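Local coordinates for CREG-like beta-barrel domain-containing protein (Agrobacterium tumefaciens, PDB 3DNH), which is of unknown function but belongs to the CREG-like beta-barrel proteins of the FMN-binding split-barrel group and may therefore bind a flavin, at residues T191-N194 against A195-G198; A207-T211 against G212-I216; D114-P118 against D119-L123; S165-P169 against A170-T174. All blocks are in the same frame, centred on the assembly; numbering follows the deposited sequence.

Contact 1 of 4, residues T191-N194 against A195-G198; sequences TRLN and AIKG
I196 N donates to L193 O at 3.0 Å, with an N-H...O angle of 154°, and this is the straightest bond where the helix of T191-N194 gives way to A195-G198. The N-H of A195 is divided between two carbonyls: it reaches R192 O at 3.2 Å and, in a weak and strongly bent bond, T191 O at 3.1 Å. The bonds to R192 O and L193 O span three residues, so the helical winding tightens as it ends. Past this point a water lies 2.7 Å from I196 O and makes a weak bond with N194 O, so it may bridge the two; N194 O is also bonded by K215 NZ.

The methyl of A195 rests against the same backbone, with CB 3.4 Å from R192 O. L193 and I196 run side by side and point the same way, meeting through CD2 of L193 and CD1 of I196 at 4.0 Å. In each of them the first torsion sets the outgoing branch beside the backbone N (chi1 -67° for L193 and -57° for I196), which keeps the two branches together. L193 CG also lies over one face of the R192 guanidinium, offset toward its rim, while the charge of R192 is met by E189 in a salt bridge.

This is the C-terminal end of helix 180-194, which is followed by a short link to helix 199-206. L193 packs inward on F247 and L251 of helix 244-254, and N194 hydrogen-bonds through OD1 to the backbone N of I216, joining the helix end to strand 215-220.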
ATOM      1  N   THR A 191     -17.650 -14.640  20.880  1.00 38.54           N
ATOM      2  CA  THR A 191     -18.612 -15.602  20.374  1.00 39.26           C
ATOM      3  C   THR A 191     -20.026 -15.264  20.828  1.00 39.11           C
ATOM      4  O   THR A 191     -20.965 -15.287  20.026  1.00 37.88           O
ATOM      5  CB  THR A 191     -18.268 -17.040  20.835  1.00 39.24           C
ATOM      6  OG1 THR A 191     -16.931 -17.335  20.455  1.00 40.65           O
ATOM      7  CG2 THR A 191     -19.179 -18.070  20.207  1.00 40.14           C
ATOM      8  N   ARG A 192     -20.152 -14.945  22.097  1.00 39.23           N
ATOM      9  CA  ARG A 192     -21.407 -14.588  22.700  1.00 40.56           C
ATOM     10  C   ARG A 192     -22.027 -13.418  21.996  1.00 40.07           C
ATOM     11  O   ARG A 192     -23.138 -13.476  21.587  1.00 40.14           O
ATOM     12  CB  ARG A 192     -21.204 -14.212  24.154  1.00 41.29           C
ATOM     13  CG  ARG A 192     -22.238 -14.746  25.082  1.00 44.05           C
ATOM     14  CD  ARG A 192     -22.722 -13.801  26.127  1.00 46.79           C
ATOM     15  NE  ARG A 192     -21.825 -12.733  26.462  1.00 51.37           N
ATOM     16  CZ  ARG A 192     -22.180 -11.473  26.543  1.00 47.62           C
ATOM     17  NH1 ARG A 192     -23.403 -11.126  26.345  1.00 49.34           N
ATOM     18  NH2 ARG A 192     -21.296 -10.576  26.830  1.00 47.10           N
ATOM     19  N   LEU A 193     -21.271 -12.349  21.903  1.00 38.98           N
ATOM     20  CA  LEU A 193     -21.686 -11.104  21.284  1.00 38.93           C
ATOM     21  C   LEU A 193     -21.949 -11.216  19.799  1.00 39.02           C
ATOM     22  O   LEU A 193     -22.907 -10.606  19.316  1.00 38.62           O
ATOM     23  CB  LEU A 193     -20.663  -9.976  21.544  1.00 39.93           C
ATOM     24  CG  LEU A 193     -20.626  -9.583  23.033  1.00 40.44           C
ATOM     25  CD1 LEU A 193     -19.484  -8.616  23.336  1.00 43.47           C
ATOM     26  CD2 LEU A 193     -22.009  -9.018  23.409  1.00 44.54           C
ATOM     27  N   ASN A 194     -21.116 -11.981  19.087  1.00 37.70           N
ATOM     28  CA  ASN A 194     -21.319 -12.230  17.653  1.00 36.83           C
ATOM     29  C   ASN A 194     -22.594 -12.988  17.397  1.00 37.14           C
ATOM     30  O   ASN A 194     -23.117 -12.945  16.283  1.00 38.40           O
ATOM     31  CB  ASN A 194     -20.117 -12.972  16.979  1.00 36.57           C
ATOM     32  CG  ASN A 194     -18.909 -12.074  16.761  1.00 36.66           C
ATOM     33  OD1 ASN A 194     -19.061 -10.880  16.542  1.00 38.01           O
ATOM     34  ND2 ASN A 194     -17.680 -12.639  16.864  1.00 36.35           N
ATOM     35  N   ALA A 195     -23.108 -13.699  18.395  1.00 37.30           N
ATOM     36  CA  ALA A 195     -24.374 -14.435  18.254  1.00 36.33           C
ATOM     37  C   ALA A 195     -25.603 -13.541  18.452  1.00 35.42           C
ATOM     38  O   ALA A 195     -26.757 -13.963  18.212  1.00 34.15           O
ATOM     39  CB  ALA A 195     -24.403 -15.652  19.243  1.00 37.39           C
ATOM     40  N   ILE A 196     -25.380 -12.299  18.889  1.00 34.06           N
ATOM     41  CA  ILE A 196     -26.507 -11.370  19.027  1.00 34.61           C
ATOM     42  C   ILE A 196     -26.575 -10.704  17.652  1.00 33.90           C
ATOM     43  O   ILE A 196     -25.696  -9.944  17.291  1.00 33.32           O
ATOM     44  CB  ILE A 196     -26.338 -10.340  20.206  1.00 34.05           C
ATOM     45  CG1 ILE A 196     -26.134 -11.087  21.541  1.00 35.03           C
ATOM     46  CG2 ILE A 196     -27.573  -9.376  20.302  1.00 33.21           C
ATOM     47  CD1 ILE A 196     -25.836 -10.156  22.796  1.00 33.84           C
ATOM     48  N   LYS A 197     -27.582 -11.066  16.871  1.00 35.20           N
ATOM     49  CA  LYS A 197     -27.722 -10.533  15.522  1.00 35.60           C
ATOM     50  C   LYS A 197     -27.674  -8.991  15.547  1.00 36.08           C
ATOM     51  O   LYS A 197     -28.400  -8.342  16.328  1.00 35.81           O
ATOM     52  CB  LYS A 197     -28.990 -11.057  14.873  1.00 35.34           C
ATOM     53  CG  LYS A 197     -29.214 -10.592  13.434  1.00 36.94           C
ATOM     54  CD  LYS A 197     -30.228 -11.444  12.784  1.00 34.56           C
ATOM     55  CE  LYS A 197     -30.535 -11.019  11.399  1.00 34.63           C
ATOM     56  NZ  LYS A 197     -31.544 -11.952  10.869  1.00 30.40           N
ATOM     57  N   GLY A 198     -26.772  -8.420  14.749  1.00 36.12           N
ATOM     58  CA  GLY A 198     -26.713  -6.976  14.569  1.00 35.91           C
ATOM     59  C   GLY A 198     -25.833  -6.300  15.589  1.00 36.65           C
ATOM     60  O   GLY A 198     -25.501  -5.110  15.419  1.00 36.86           O
TER
HETATM   61  O   HOH W   1     -23.315  -9.643  15.993  1.00 27.86           O

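Contact 2 of 4, residues A207-T211 against G212-I216; sequences AGAKT and GRWKI
Between A209 and W214 the backbone bends round in an open loop that brings the carbonyl of K210 to face the indole four residues later, with G212 almost fully extended in the bend. The indole N-H of W214 closes this loop: NE1 donates to K210 O at 2.8 Å, at an N-H...O angle of 152°. The oxygen lies at the edge of the ring, close to its plane, and the donor is tilted only modestly from the plane of the carbonyl. This bond helps to set the rotation of the ring and satisfies the polar atom of a buried side chain. Beside it the six-membered half of the indole meets A209, whose methyl comes obliquely to the ring, with CB 3.7 Å from CZ2 and 3.9 Å from CH2 of W214.

The loop begins directly after helix 199-206, where G208 closes the last turn in a Schellman motif with positive phi, and it leads into strand 215-220, an edge strand, within this chain, of the three-stranded antiparallel sheet. W214 is thus the last residue before that strand, and its ring fills the angle between helix and sheet, touching A200, S201 and A204 on the one and L226 and A233 on the other.

On the outer side, R213 folds back over its own backbone: NH1 donates to G212 O at 2.6 Å, approaching from above the carbonyl plane. T211 has OG1 anti to its backbone nitrogen (chi1 -169°), and that hydroxyl hydrogen-bonds S201 OG, tying the outer bend of the loop to the helix it has just left.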
ATOM      1  N   ALA A 207     -18.000   2.795  16.597  1.00 41.99           N
ATOM      2  CA  ALA A 207     -16.593   2.981  16.294  1.00 42.75           C
ATOM      3  C   ALA A 207     -16.324   3.987  15.155  1.00 42.85           C
ATOM      4  O   ALA A 207     -15.161   4.359  14.921  1.00 44.20           O
ATOM      5  CB  ALA A 207     -15.994   1.638  15.968  1.00 41.31           C
ATOM      6  N   GLY A 208     -17.384   4.387  14.448  1.00 42.19           N
ATOM      7  CA  GLY A 208     -17.329   5.321  13.330  1.00 42.09           C
ATOM      8  C   GLY A 208     -17.440   4.660  11.964  1.00 42.11           C
ATOM      9  O   GLY A 208     -17.238   5.315  10.959  1.00 41.96           O
ATOM     10  N   ALA A 209     -17.733   3.363  11.918  1.00 42.14           N
ATOM     11  CA  ALA A 209     -17.788   2.619  10.648  1.00 43.13           C
ATOM     12  C   ALA A 209     -19.194   2.550  10.011  1.00 44.04           C
ATOM     13  O   ALA A 209     -20.171   3.043  10.569  1.00 43.67           O
ATOM     14  CB  ALA A 209     -17.230   1.212  10.824  1.00 43.20           C
ATOM     15  N   LYS A 210     -19.274   1.951   8.824  1.00 45.85           N
ATOM     16  CA  LYS A 210     -20.550   1.808   8.120  1.00 47.85           C
ATOM     17  C   LYS A 210     -21.182   0.450   8.391  1.00 48.78           C
ATOM     18  O   LYS A 210     -20.490  -0.560   8.437  1.00 48.17           O
ATOM     19  CB  LYS A 210     -20.369   1.995   6.610  1.00 48.57           C
ATOM     20  CG  LYS A 210     -20.717   3.397   6.066  1.00 50.53           C
ATOM     21  CD  LYS A 210     -19.498   4.291   5.831  1.00 55.23           C
ATOM     22  CE  LYS A 210     -18.681   3.893   4.573  1.00 57.03           C
ATOM     23  NZ  LYS A 210     -17.843   2.637   4.767  1.00 54.74           N
ATOM     24  N   THR A 211     -22.508   0.435   8.538  1.00 50.43           N
ATOM     25  CA  THR A 211     -23.265  -0.808   8.735  1.00 51.48           C
ATOM     26  C   THR A 211     -22.868  -1.887   7.710  1.00 51.51           C
ATOM     27  O   THR A 211     -22.309  -1.596   6.634  1.00 51.65           O
ATOM     28  CB  THR A 211     -24.800  -0.562   8.769  1.00 52.21           C
ATOM     29  OG1 THR A 211     -25.479  -1.755   9.206  1.00 53.28           O
ATOM     30  CG2 THR A 211     -25.324  -0.100   7.398  1.00 52.02           C
ATOM     31  N   GLY A 212     -23.111  -3.138   8.075  1.00 50.99           N
ATOM     32  CA  GLY A 212     -22.602  -4.239   7.274  1.00 50.54           C
ATOM     33  C   GLY A 212     -22.649  -5.528   8.047  1.00 49.29           C
ATOM     34  O   GLY A 212     -23.271  -5.600   9.113  1.00 48.86           O
ATOM     35  N   ARG A 213     -22.009  -6.555   7.497  1.00 48.70           N
ATOM     36  CA  ARG A 213     -21.967  -7.836   8.188  1.00 48.23           C
ATOM     37  C   ARG A 213     -20.659  -7.859   8.953  1.00 45.98           C
ATOM     38  O   ARG A 213     -19.616  -8.303   8.451  1.00 47.07           O
ATOM     39  CB  ARG A 213     -22.171  -9.036   7.244  1.00 48.33           C
ATOM     40  CG  ARG A 213     -23.511  -9.013   6.389  1.00 52.97           C
ATOM     41  CD  ARG A 213     -24.741  -8.302   7.062  1.00 61.21           C
ATOM     42  NE  ARG A 213     -25.361  -9.007   8.211  1.00 66.10           N
ATOM     43  CZ  ARG A 213     -25.536  -8.505   9.444  1.00 69.04           C
ATOM     44  NH1 ARG A 213     -25.127  -7.275   9.750  1.00 70.03           N
ATOM     45  NH2 ARG A 213     -26.140  -9.241  10.392  1.00 70.00           N
ATOM     46  N   TRP A 214     -20.730  -7.300  10.159  1.00 43.67           N
ATOM     47  CA  TRP A 214     -19.589  -7.193  11.089  1.00 41.76           C
ATOM     48  C   TRP A 214     -19.460  -8.370  12.050  1.00 40.77           C
ATOM     49  O   TRP A 214     -20.465  -8.983  12.431  1.00 40.44           O
ATOM     50  CB  TRP A 214     -19.743  -5.912  11.906  1.00 41.37           C
ATOM     51  CG  TRP A 214     -19.524  -4.704  11.072  1.00 39.46           C
ATOM     52  CD1 TRP A 214     -20.466  -3.992  10.401  1.00 38.11           C
ATOM     53  CD2 TRP A 214     -18.259  -4.108  10.753  1.00 39.28           C
ATOM     54  NE1 TRP A 214     -19.877  -2.949   9.732  1.00 37.62           N
ATOM     55  CE2 TRP A 214     -18.522  -3.004   9.910  1.00 40.47           C
ATOM     56  CE3 TRP A 214     -16.938  -4.376  11.123  1.00 36.46           C
ATOM     57  CZ2 TRP A 214     -17.498  -2.171   9.416  1.00 39.98           C
ATOM     58  CZ3 TRP A 214     -15.929  -3.548  10.652  1.00 38.84           C
ATOM     59  CH2 TRP A 214     -16.216  -2.453   9.810  1.00 39.28           C
ATOM     60  N   LYS A 215     -18.230  -8.673  12.449  1.00 40.58           N
ATOM     61  CA  LYS A 215     -17.946  -9.604  13.541  1.00 40.25           C
ATOM     62  C   LYS A 215     -16.884  -9.006  14.450  1.00 39.48           C
ATOM     63  O   LYS A 215     -15.987  -8.319  13.967  1.00 39.04           O
ATOM     64  CB  LYS A 215     -17.449 -10.952  13.002  1.00 40.47           C
ATOM     65  CG  LYS A 215     -18.547 -11.824  12.272  1.00 43.77           C
ATOM     66  CD  LYS A 215     -19.632 -12.346  13.262  1.00 48.68           C
ATOM     67  CE  LYS A 215     -20.848 -12.998  12.560  1.00 45.97           C
ATOM     68  NZ  LYS A 215     -22.019 -13.337  13.467  1.00 44.84           N
ATOM     69  N   ILE A 216     -17.007  -9.249  15.760  1.00 38.84           N
ATOM     70  CA  ILE A 216     -15.933  -8.990  16.713  1.00 38.25           C
ATOM     71  C   ILE A 216     -14.851  -9.981  16.467  1.00 39.46           C
ATOM     72  O   ILE A 216     -15.126 -11.189  16.413  1.00 39.34           O
ATOM     73  CB  ILE A 216     -16.390  -9.152  18.132  1.00 38.32           C
ATOM     74  CG1 ILE A 216     -17.467  -8.104  18.428  1.00 41.05           C
ATOM     75  CG2 ILE A 216     -15.183  -9.058  19.137  1.00 36.16           C
ATOM     76  CD1 ILE A 216     -18.150  -8.293  19.726  1.00 42.99           C
TER

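Contact 3 of 4, residues D114-P118 against D119-L123; sequences DRIGP and DEVPL
I116 meets E120 through its branch methyl, with CG2 3.6 Å from CB of the glutamate, and the two side chains cross at about a right angle. The same methyl faces V121, although more distantly, with I116 CG2 4.4 Å from V121 CG1. Because CG2 of I116 stands anti to the backbone N, beside the carbonyl carbon, this branch leans toward the residues that follow, while CG1 lies beside the nitrogen.

Two backbone bonds bring the chain round to this position. E120 N donates to G117 O at 3.1 Å, and V121 N donates to P118 O at 3.2 Å with an N-H...O angle of 161°, so that successive bonds each span three residues. P118 O also packs against the ring of P122, with CD of that proline 3.6 Å away; P122 has no N-H to offer, and the contact is one of van der Waals kind.

Further out, E120 keeps its chain extended beyond CG and turns its carboxylate to a salt bridge between OE1 and R148 NH2. Strand 144-157 supplies the rest of the setting: I116 pairs through its backbone with L146 and packs on L146 and R148, and V121 also touches L146. In this way barrel strand 106-115 leads through the turn at I116-E120 into helix 121-131, at the rim of the closed six-stranded antiparallel barrel, the fold expected of pyridoxamine 5'-phosphate oxidase relatives.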
ATOM      1  N   ASP A 114       9.809 -12.202  13.038  1.00 37.97           N
ATOM      2  CA  ASP A 114       9.997 -13.386  13.832  1.00 37.66           C
ATOM      3  C   ASP A 114       9.021 -14.449  13.339  1.00 39.07           C
ATOM      4  O   ASP A 114       7.803 -14.256  13.337  1.00 37.57           O
ATOM      5  CB  ASP A 114       9.688 -13.098  15.307  1.00 37.47           C
ATOM      6  CG  ASP A 114      10.776 -12.309  16.010  1.00 38.12           C
ATOM      7  OD1 ASP A 114      11.965 -12.481  15.682  1.00 34.00           O
ATOM      8  OD2 ASP A 114      10.454 -11.511  16.926  1.00 37.81           O
ATOM      9  N   ARG A 115       9.547 -15.604  12.993  1.00 39.45           N
ATOM     10  CA  ARG A 115       8.698 -16.712  12.625  1.00 40.59           C
ATOM     11  C   ARG A 115       7.857 -17.217  13.816  1.00 40.91           C
ATOM     12  O   ARG A 115       8.377 -17.483  14.908  1.00 40.36           O
ATOM     13  CB  ARG A 115       9.577 -17.804  12.036  1.00 42.56           C
ATOM     14  CG  ARG A 115       8.834 -18.699  11.120  1.00 46.63           C
ATOM     15  CD  ARG A 115       8.865 -18.248   9.671  1.00 48.90           C
ATOM     16  NE  ARG A 115       8.635 -19.484   8.949  1.00 53.60           N
ATOM     17  CZ  ARG A 115       9.598 -20.269   8.482  1.00 53.42           C
ATOM     18  NH1 ARG A 115      10.865 -19.905   8.577  1.00 55.23           N
ATOM     19  NH2 ARG A 115       9.283 -21.406   7.892  1.00 54.54           N
ATOM     20  N   ILE A 116       6.541 -17.282  13.618  1.00 40.30           N
ATOM     21  CA  ILE A 116       5.654 -17.835  14.618  1.00 40.96           C
ATOM     22  C   ILE A 116       5.886 -19.363  14.712  1.00 41.58           C
ATOM     23  O   ILE A 116       5.822 -20.053  13.692  1.00 42.47           O
ATOM     24  CB  ILE A 116       4.188 -17.483  14.296  1.00 40.38           C
ATOM     25  CG1 ILE A 116       3.956 -15.961  14.490  1.00 41.25           C
ATOM     26  CG2 ILE A 116       3.213 -18.289  15.165  1.00 39.00           C
ATOM     27  CD1 ILE A 116       2.557 -15.489  14.180  1.00 40.00           C
ATOM     28  N   GLY A 117       6.201 -19.860  15.915  1.00 41.83           N
ATOM     29  CA  GLY A 117       6.426 -21.300  16.174  1.00 41.15           C
ATOM     30  C   GLY A 117       5.220 -22.207  15.899  1.00 41.00           C
ATOM     31  O   GLY A 117       4.082 -21.753  15.981  1.00 40.08           O
ATOM     32  N   PRO A 118       5.476 -23.493  15.550  1.00 41.33           N
ATOM     33  CA  PRO A 118       4.495 -24.531  15.177  1.00 41.12           C
ATOM     34  C   PRO A 118       3.221 -24.562  16.047  1.00 41.75           C
ATOM     35  O   PRO A 118       2.104 -24.630  15.504  1.00 40.88           O
ATOM     36  CB  PRO A 118       5.277 -25.840  15.363  1.00 41.97           C
ATOM     37  CG  PRO A 118       6.717 -25.480  15.252  1.00 41.54           C
ATOM     38  CD  PRO A 118       6.867 -23.990  15.462  1.00 41.00           C
ATOM     39  N   ASP A 119       3.385 -24.509  17.373  1.00 41.48           N
ATOM     40  CA  ASP A 119       2.236 -24.626  18.294  1.00 42.14           C
ATOM     41  C   ASP A 119       1.171 -23.546  18.134  1.00 41.56           C
ATOM     42  O   ASP A 119      -0.006 -23.780  18.396  1.00 40.67           O
ATOM     43  CB  ASP A 119       2.675 -24.711  19.771  1.00 42.62           C
ATOM     44  CG  ASP A 119       3.524 -25.953  20.083  1.00 44.68           C
ATOM     45  OD1 ASP A 119       3.993 -26.044  21.234  1.00 47.01           O
ATOM     46  OD2 ASP A 119       3.740 -26.826  19.208  1.00 46.41           O
ATOM     47  N   GLU A 120       1.608 -22.365  17.696  1.00 42.25           N
ATOM     48  CA  GLU A 120       0.755 -21.206  17.549  1.00 42.48           C
ATOM     49  C   GLU A 120       0.184 -21.044  16.142  1.00 41.49           C
ATOM     50  O   GLU A 120      -0.638 -20.161  15.920  1.00 40.69           O
ATOM     51  CB  GLU A 120       1.553 -19.950  17.896  1.00 43.11           C
ATOM     52  CG  GLU A 120       2.324 -20.040  19.228  1.00 45.99           C
ATOM     53  CD  GLU A 120       3.081 -18.763  19.491  1.00 51.55           C
ATOM     54  OE1 GLU A 120       2.410 -17.753  19.795  1.00 53.87           O
ATOM     55  OE2 GLU A 120       4.324 -18.735  19.334  1.00 51.97           O
ATOM     56  N   VAL A 121       0.583 -21.867  15.176  1.00 40.47           N
ATOM     57  CA  VAL A 121      -0.020 -21.611  13.858  1.00 39.77           C
ATOM     58  C   VAL A 121      -1.550 -21.817  13.784  1.00 38.62           C
ATOM     59  O   VAL A 121      -2.222 -20.970  13.213  1.00 37.65           O
ATOM     60  CB  VAL A 121       0.789 -22.029  12.591  1.00 39.16           C
ATOM     61  CG1 VAL A 121       2.282 -21.901  12.840  1.00 39.45           C
ATOM     62  CG2 VAL A 121       0.429 -23.338  12.103  1.00 41.43           C
ATOM     63  N   PRO A 122      -2.089 -22.921  14.358  1.00 38.16           N
ATOM     64  CA  PRO A 122      -3.559 -23.038  14.378  1.00 37.43           C
ATOM     65  C   PRO A 122      -4.337 -21.769  14.872  1.00 37.74           C
ATOM     66  O   PRO A 122      -5.317 -21.352  14.237  1.00 36.09           O
ATOM     67  CB  PRO A 122      -3.794 -24.239  15.282  1.00 37.07           C
ATOM     68  CG  PRO A 122      -2.553 -25.109  15.060  1.00 38.18           C
ATOM     69  CD  PRO A 122      -1.431 -24.123  14.930  1.00 37.57           C
ATOM     70  N   LEU A 123      -3.886 -21.179  15.972  1.00 37.13           N
ATOM     71  CA  LEU A 123      -4.492 -19.944  16.474  1.00 38.71           C
ATOM     72  C   LEU A 123      -4.342 -18.791  15.489  1.00 37.67           C
ATOM     73  O   LEU A 123      -5.304 -18.068  15.236  1.00 37.67           O
ATOM     74  CB  LEU A 123      -3.875 -19.576  17.818  1.00 38.61           C
ATOM     75  CG  LEU A 123      -4.444 -18.394  18.578  1.00 39.30           C
ATOM     76  CD1 LEU A 123      -5.963 -18.531  18.869  1.00 35.77           C
ATOM     77  CD2 LEU A 123      -3.585 -18.349  19.836  1.00 41.31           C
TER

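Contact 4 of 4, residues S165-P169 against A170-T174; sequences SNITP and ADLRT
The carboxylate of D171 is covered on one face by T168, whose methyl CG2 stands straight above it, 3.1 Å from CG of the aspartate. That approach is unusually short, so the modelled rotation of the threonine is open to some doubt. From the same side, the backbone N-H of T168 reaches D171 OD2 at 3.2 Å along an almost linear bond (172°), although the nitrogen lies 47° out of the carboxylate plane. I167 adds its branch methyl, with CG2 3.6 Å from CB of D171. The other flat group is the guanidinium of R173, which has P169 O over one face, 3.9 Å from NH1; the bend of the arginine at chi3 (-34°) turns the group back over the turn.

At the start of the short helix 169-172 the side chain of D171 thus bonds back to T168 N, as in one half of a capping box, but the reciprocal bond to the threonine hydroxyl is not formed. The helix is only weakly bonded. D171 N makes a weak bond to T168 O at 2.9 Å, and L172 N donates to P169 O at 3.1 Å. P169 O takes a second, weak and long bond from R173 N, so this carbonyl binds the two successive N-H groups that finish the turn.

On the inner side I167 and L172 meet through CG2 and CD2, 3.9 Å apart. Both lean on V154 of strand 144-157, where I167 also touches I156, and helix 28-38 lies close by: A28 touches I167, V29 touches D171, and A32 touches L172.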
ATOM      1  N   SER A 165       5.573  12.212  14.959  1.00 60.56           N
ATOM      2  CA  SER A 165       5.806  12.717  16.317  1.00 60.69           C
ATOM      3  C   SER A 165       6.985  11.994  16.988  1.00 60.30           C
ATOM      4  O   SER A 165       7.962  11.641  16.304  1.00 60.50           O
ATOM      5  CB  SER A 165       4.530  12.599  17.161  1.00 60.82           C
ATOM      6  N   ASN A 166       6.910  11.777  18.307  1.00 59.18           N
ATOM      7  CA  ASN A 166       7.916  10.940  18.959  1.00 57.87           C
ATOM      8  C   ASN A 166       7.371   9.748  19.762  1.00 56.64           C
ATOM      9  O   ASN A 166       7.447   9.713  21.001  1.00 56.74           O
ATOM     10  CB  ASN A 166       8.923  11.778  19.742  1.00 58.18           C
ATOM     11  CG  ASN A 166      10.362  11.373  19.441  1.00 59.61           C
ATOM     12  OD1 ASN A 166      10.604  10.313  18.827  1.00 61.55           O
ATOM     13  ND2 ASN A 166      11.326  12.208  19.860  1.00 58.37           N
ATOM     14  N   ILE A 167       6.848   8.774  19.011  1.00 54.60           N
ATOM     15  CA  ILE A 167       6.216   7.544  19.508  1.00 52.78           C
ATOM     16  C   ILE A 167       7.181   6.360  19.573  1.00 51.56           C
ATOM     17  O   ILE A 167       8.023   6.172  18.697  1.00 51.45           O
ATOM     18  CB  ILE A 167       5.060   7.100  18.566  1.00 52.71           C
ATOM     19  CG1 ILE A 167       4.057   8.218  18.346  1.00 52.48           C
ATOM     20  CG2 ILE A 167       4.363   5.812  19.082  1.00 52.17           C
ATOM     21  CD1 ILE A 167       3.037   7.852  17.282  1.00 53.76           C
ATOM     22  N   THR A 168       6.994   5.544  20.602  1.00 49.82           N
ATOM     23  CA  THR A 168       7.783   4.354  20.872  1.00 47.99           C
ATOM     24  C   THR A 168       6.981   3.065  20.593  1.00 46.53           C
ATOM     25  O   THR A 168       5.749   3.090  20.658  1.00 45.87           O
ATOM     26  CB  THR A 168       8.164   4.363  22.364  1.00 48.47           C
ATOM     27  OG1 THR A 168       8.965   3.219  22.677  1.00 50.18           O
ATOM     28  CG2 THR A 168       6.920   4.327  23.228  1.00 47.03           C
ATOM     29  N   PRO A 169       7.676   1.937  20.309  1.00 44.87           N
ATOM     30  CA  PRO A 169       7.028   0.633  20.223  1.00 43.50           C
ATOM     31  C   PRO A 169       6.073   0.319  21.386  1.00 42.73           C
ATOM     32  O   PRO A 169       4.977  -0.192  21.151  1.00 41.20           O
ATOM     33  CB  PRO A 169       8.217  -0.328  20.196  1.00 43.49           C
ATOM     34  CG  PRO A 169       9.237   0.431  19.423  1.00 43.85           C
ATOM     35  CD  PRO A 169       9.120   1.828  19.998  1.00 44.61           C
ATOM     36  N   ALA A 170       6.481   0.645  22.618  1.00 41.20           N
ATOM     37  CA  ALA A 170       5.656   0.457  23.816  1.00 40.36           C
ATOM     38  C   ALA A 170       4.342   1.216  23.751  1.00 40.15           C
ATOM     39  O   ALA A 170       3.332   0.743  24.274  1.00 39.71           O
ATOM     40  CB  ALA A 170       6.438   0.887  25.092  1.00 39.95           C
ATOM     41  N   ASP A 171       4.368   2.402  23.129  1.00 40.01           N
ATOM     42  CA  ASP A 171       3.170   3.241  22.997  1.00 40.40           C
ATOM     43  C   ASP A 171       2.098   2.546  22.168  1.00 39.36           C
ATOM     44  O   ASP A 171       0.915   2.784  22.339  1.00 38.74           O
ATOM     45  CB  ASP A 171       3.490   4.566  22.301  1.00 40.55           C
ATOM     46  CG  ASP A 171       4.090   5.604  23.230  1.00 44.16           C
ATOM     47  OD1 ASP A 171       3.971   5.497  24.475  1.00 46.62           O
ATOM     48  OD2 ASP A 171       4.709   6.540  22.687  1.00 46.46           O
ATOM     49  N   LEU A 172       2.524   1.706  21.236  1.00 39.88           N
ATOM     50  CA  LEU A 172       1.564   1.053  20.375  1.00 40.30           C
ATOM     51  C   LEU A 172       0.968  -0.196  20.989  1.00 41.43           C
ATOM     52  O   LEU A 172      -0.135  -0.606  20.595  1.00 43.10           O
ATOM     53  CB  LEU A 172       2.174   0.707  19.017  1.00 39.86           C
ATOM     54  CG  LEU A 172       2.736   1.841  18.190  1.00 41.26           C
ATOM     55  CD1 LEU A 172       2.960   1.266  16.795  1.00 38.50           C
ATOM     56  CD2 LEU A 172       1.774   3.006  18.145  1.00 41.75           C
ATOM     57  N   ARG A 173       1.691  -0.838  21.901  1.00 41.64           N
ATOM     58  CA  ARG A 173       1.227  -2.111  22.464  1.00 42.86           C
ATOM     59  C   ARG A 173       0.069  -1.982  23.408  1.00 41.94           C
ATOM     60  O   ARG A 173      -0.025  -0.994  24.129  1.00 42.66           O
ATOM     61  CB  ARG A 173       2.339  -2.830  23.210  1.00 44.35           C
ATOM     62  CG  ARG A 173       3.017  -3.908  22.361  1.00 48.08           C
ATOM     63  CD  ARG A 173       3.931  -4.764  23.256  1.00 55.26           C
ATOM     64  NE  ARG A 173       4.548  -3.975  24.329  1.00 59.23           N
ATOM     65  CZ  ARG A 173       5.684  -3.282  24.219  1.00 60.97           C
ATOM     66  NH1 ARG A 173       6.378  -3.266  23.075  1.00 59.89           N
ATOM     67  NH2 ARG A 173       6.130  -2.598  25.272  1.00 61.23           N
ATOM     68  N   THR A 174      -0.798  -2.998  23.437  1.00 39.89           N
ATOM     69  CA  THR A 174      -1.813  -3.051  24.489  1.00 37.54           C
ATOM     70  C   THR A 174      -1.368  -3.866  25.688  1.00 36.45           C
ATOM     71  O   THR A 174      -1.069  -5.040  25.563  1.00 35.85           O
ATOM     72  CB  THR A 174      -3.133  -3.637  23.953  1.00 37.27           C
ATOM     73  OG1 THR A 174      -3.533  -2.866  22.824  1.00 36.73           O
ATOM     74  CG2 THR A 174      -4.204  -3.600  25.032  1.00 37.43           C
TER

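Contacts 1 and 2 form one neighbourhood, their centres 13 Å apart on the same side of the chain's centre. Besides the polar bonds that N194 of contact 1 makes to contact 2, L193 CB packs 3.5 Å from I216 CD1. Contacts 3 and 4 both pack against barrel strand 144-157, yet their centres are 25 Å apart and their nearest atoms about 11 Å. Neither touches the first pair; contact 4 is about 32 Å from contact 1, centre to centre. All four follow in series along the chain as 3, 4, 1 and 2, and no active site is established to which they could be related.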